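Long-range contact in hypothetical protein (Parabacteroides merdae, PDB 4OO3), which is a putative oxidoreductase that probably binds a nicotinamide adenine dinucleotide cofactor through its Rossmann-fold domain: residues P19-V30 and H52-R62. Sequence-based numbering, arbitrary orientation.
Sequences PGHFHAALVQKV and HLKRIQGFNTR
Ala-25 is the knob of this helix pair: its methyl sits in a hole formed by His-52, Arg-55, Ile-56 and Phe-59, with CB 3.7 Å from Arg-55 CB. The small methyl is consistent with the 9.1 Å between the axes of helix 22-26 and the 52-61 part of helix 47-61, which cross at -32°. Phe-59 packs next along the helix, one ring face turned to Lys-29: Lys-29 CA makes a CH-pi contact over that face, the Lys-29 aliphatic chain running on across the ring with CD 3.4 Å from Phe-59 CE1, while Ala-25 O meets the ring edge. Bent at chi2 (83°), that lysine carries its ammonium onward to a salt bridge with Glu-396. At the other end Pro-19 lays CG over the His-52 imidazole, 4.0 Å from the ring centroid, a second CH-pi contact suited to a flat ring against a rigid aliphatic one.

Polar links bracket this apolar middle. Water 1 joins His-21 O, to which it donates, with Arg-55 NH1 and His-52 ND1, lying in the imidazole plane 2.7 Å from ND1. Beyond the helix, Arg-62 grips Lys-29 O end-on, NH1 at 2.8 Å and NH2 at 3.0 Å, both N-H groups sharing one oxygen that lies in the guanidinium plane. Its NE and NH2 also bind Glu-64 O and Asn-65 O, which should fix the group's rotation. A leucine in place of Arg-62 would probably leave Lys-29 O without these two donors and the carbonyls of Glu-64 and Asn-65 without their guanidinium partner.

The two helices, which run in the same general direction, follow neighbouring parallel strands, 14-17 and 38-43, and pack side by side against the sheet, as in the beta-alpha-beta layout of an NAD-binding Rossmann fold.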
# COMPACT_ATOMS: atom_id res chain seq x y z
N PRO A 19 -3.33 17.32 4.14
CA PRO A 19 -2.46 16.22 4.55
C PRO A 19 -2.79 15.78 5.96
O PRO A 19 -3.01 16.62 6.84
CB PRO A 19 -1.07 16.84 4.49
CG PRO A 19 -1.30 18.28 4.77
CD PRO A 19 -2.62 18.61 4.12
N GLY A 20 -2.86 14.47 6.17
CA GLY A 20 -3.17 13.92 7.49
C GLY A 20 -2.44 12.64 7.82
O GLY A 20 -2.77 11.98 8.79
N HIS A 21 -1.43 12.31 7.01
CA HIS A 21 -0.58 11.14 7.22
C HIS A 21 0.86 11.51 6.85
O HIS A 21 1.08 12.43 6.06
CB HIS A 21 -1.09 9.97 6.36
CG HIS A 21 -0.46 8.65 6.69
ND1 HIS A 21 0.66 8.18 6.05
CD2 HIS A 21 -0.78 7.72 7.61
CE1 HIS A 21 1.00 7.01 6.55
NE2 HIS A 21 0.14 6.71 7.51
N PHE A 22 1.84 10.80 7.42
CA PHE A 22 3.28 11.00 7.16
C PHE A 22 3.63 10.95 5.67
O PHE A 22 4.54 11.64 5.21
CB PHE A 22 4.08 9.93 7.93
CG PHE A 22 5.56 9.88 7.62
CD1 PHE A 22 6.33 11.03 7.57
CD2 PHE A 22 6.19 8.65 7.42
CE1 PHE A 22 7.68 10.98 7.31
CE2 PHE A 22 7.55 8.59 7.15
CZ PHE A 22 8.29 9.75 7.10
N HIS A 23 2.91 10.12 4.92
CA HIS A 23 3.19 9.94 3.48
C HIS A 23 3.02 11.21 2.65
O HIS A 23 3.71 11.38 1.65
CB HIS A 23 2.36 8.80 2.89
CG HIS A 23 2.73 7.45 3.40
ND1 HIS A 23 1.97 6.33 3.16
CD2 HIS A 23 3.78 7.05 4.16
CE1 HIS A 23 2.54 5.29 3.74
NE2 HIS A 23 3.64 5.70 4.35
N ALA A 24 2.12 12.10 3.07
CA ALA A 24 2.03 13.41 2.45
C ALA A 24 3.39 14.12 2.47
O ALA A 24 3.77 14.76 1.49
CB ALA A 24 0.97 14.26 3.14
N ALA A 25 4.11 14.00 3.58
CA ALA A 25 5.43 14.60 3.70
C ALA A 25 6.52 13.75 3.06
O ALA A 25 7.46 14.28 2.48
CB ALA A 25 5.77 14.87 5.16
N LEU A 26 6.38 12.43 3.14
CA LEU A 26 7.42 11.52 2.65
C LEU A 26 7.73 11.76 1.18
O LEU A 26 8.85 11.53 0.74
CB LEU A 26 7.01 10.07 2.87
CG LEU A 26 8.07 8.97 2.74
CD1 LEU A 26 9.34 9.35 3.49
CD2 LEU A 26 7.52 7.65 3.24
N VAL A 27 6.74 12.22 0.42
CA VAL A 27 6.95 12.60 -0.98
C VAL A 27 8.08 13.62 -1.11
O VAL A 27 8.82 13.61 -2.10
CB VAL A 27 5.66 13.18 -1.60
CG1 VAL A 27 5.93 13.82 -2.96
CG2 VAL A 27 4.60 12.10 -1.73
N GLN A 28 8.20 14.50 -0.12
CA GLN A 28 9.17 15.59 -0.12
C GLN A 28 10.42 15.29 0.71
O GLN A 28 11.23 16.18 0.96
CB GLN A 28 8.50 16.86 0.40
CG GLN A 28 7.37 17.36 -0.47
CD GLN A 28 6.76 18.63 0.09
OE1 GLN A 28 7.46 19.61 0.37
NE2 GLN A 28 5.45 18.61 0.29
N LYS A 29 10.58 14.03 1.13
CA LYS A 29 11.76 13.59 1.89
C LYS A 29 13.06 13.88 1.14
O LYS A 29 14.09 14.13 1.78
CB LYS A 29 11.64 12.09 2.18
CG LYS A 29 12.79 11.47 2.98
CD LYS A 29 12.62 11.68 4.48
CE LYS A 29 13.59 10.82 5.28
NZ LYS A 29 13.10 10.59 6.67
N VAL A 30 13.03 13.83 -0.19
CA VAL A 30 14.22 14.13 -0.98
C VAL A 30 13.92 15.14 -2.08
O VAL A 30 12.77 15.28 -2.51
CB VAL A 30 14.87 12.86 -1.60
CG1 VAL A 30 14.97 11.75 -0.57
CG2 VAL A 30 14.09 12.38 -2.80
N HIS A 52 2.07 17.97 9.51
CA HIS A 52 2.66 17.87 8.19
C HIS A 52 3.77 18.90 8.02
O HIS A 52 4.85 18.58 7.54
CB HIS A 52 1.62 18.05 7.09
CG HIS A 52 2.22 18.21 5.73
ND1 HIS A 52 2.66 17.15 4.99
CD2 HIS A 52 2.50 19.32 5.02
CE1 HIS A 52 3.17 17.59 3.85
NE2 HIS A 52 3.09 18.91 3.85
N LEU A 53 3.48 20.15 8.41
CA LEU A 53 4.46 21.23 8.27
C LEU A 53 5.72 20.99 9.10
O LEU A 53 6.81 21.30 8.64
CB LEU A 53 3.82 22.58 8.62
CG LEU A 53 2.70 23.06 7.69
CD1 LEU A 53 2.18 24.41 8.15
CD2 LEU A 53 3.17 23.13 6.24
N LYS A 54 5.56 20.44 10.30
CA LYS A 54 6.71 20.02 11.13
C LYS A 54 7.63 19.05 10.41
O LYS A 54 8.85 19.18 10.47
CB LYS A 54 6.25 19.35 12.43
CG LYS A 54 5.84 20.30 13.54
CD LYS A 54 6.05 19.64 14.89
CE LYS A 54 5.24 20.31 15.99
NZ LYS A 54 3.81 19.88 15.95
N ARG A 55 7.04 18.06 9.75
CA ARG A 55 7.82 17.04 9.05
C ARG A 55 8.64 17.65 7.93
O ARG A 55 9.82 17.34 7.78
CB ARG A 55 6.91 15.96 8.48
CG ARG A 55 6.26 15.10 9.55
CD ARG A 55 5.12 14.28 8.98
NE ARG A 55 4.35 13.69 10.07
CZ ARG A 55 3.02 13.71 10.19
NH1 ARG A 55 2.24 14.25 9.26
NH2 ARG A 55 2.47 13.14 11.25
N ILE A 56 8.01 18.54 7.16
CA ILE A 56 8.72 19.23 6.07
C ILE A 56 9.89 20.05 6.59
O ILE A 56 10.97 20.05 6.00
CB ILE A 56 7.80 20.20 5.30
CG1 ILE A 56 6.60 19.47 4.69
CG2 ILE A 56 8.61 20.90 4.21
CD1 ILE A 56 6.94 18.35 3.73
N GLN A 57 9.67 20.77 7.69
CA GLN A 57 10.71 21.63 8.23
C GLN A 57 11.85 20.80 8.83
O GLN A 57 13.00 21.24 8.82
CB GLN A 57 10.13 22.61 9.26
CG GLN A 57 11.10 23.68 9.73
CD GLN A 57 11.55 24.62 8.62
OE1 GLN A 57 10.97 24.65 7.54
NE2 GLN A 57 12.59 25.40 8.90
N GLY A 58 11.52 19.62 9.36
CA GLY A 58 12.54 18.65 9.77
C GLY A 58 13.43 18.22 8.61
O GLY A 58 14.65 18.11 8.77
N PHE A 59 12.83 18.00 7.45
CA PHE A 59 13.61 17.72 6.24
C PHE A 59 14.52 18.91 5.86
O PHE A 59 15.65 18.71 5.43
CB PHE A 59 12.71 17.36 5.05
CG PHE A 59 11.77 16.20 5.29
CD1 PHE A 59 12.07 15.19 6.20
CD2 PHE A 59 10.59 16.10 4.55
CE1 PHE A 59 11.19 14.12 6.40
CE2 PHE A 59 9.73 15.04 4.73
CZ PHE A 59 10.02 14.05 5.65
N ASN A 60 14.01 20.12 6.03
CA ASN A 60 14.77 21.34 5.69
C ASN A 60 15.93 21.64 6.64
O ASN A 60 16.84 22.37 6.28
CB ASN A 60 13.86 22.58 5.67
CG ASN A 60 12.94 22.64 4.45
OD1 ASN A 60 13.00 21.81 3.54
ND2 ASN A 60 12.08 23.65 4.44
N THR A 61 15.87 21.11 7.86
CA THR A 61 16.86 21.43 8.90
C THR A 61 17.75 20.25 9.28
O THR A 61 18.53 20.34 10.22
CB THR A 61 16.15 21.91 10.19
OG1 THR A 61 15.16 20.95 10.57
CG2 THR A 61 15.48 23.25 9.95
N ARG A 62 17.64 19.13 8.56
CA ARG A 62 18.40 17.94 8.89
C ARG A 62 19.85 18.09 8.46
O ARG A 62 20.16 18.87 7.56
CB ARG A 62 17.79 16.69 8.25
CG ARG A 62 18.15 16.49 6.79
CD ARG A 62 17.36 15.37 6.15
NE ARG A 62 17.51 15.40 4.70
CZ ARG A 62 16.60 15.03 3.81
NH1 ARG A 62 15.42 14.56 4.20
NH2 ARG A 62 16.86 15.12 2.51
O HOH W 1 2.65 14.76 6.35
O HOH W 2 14.85 13.45 7.10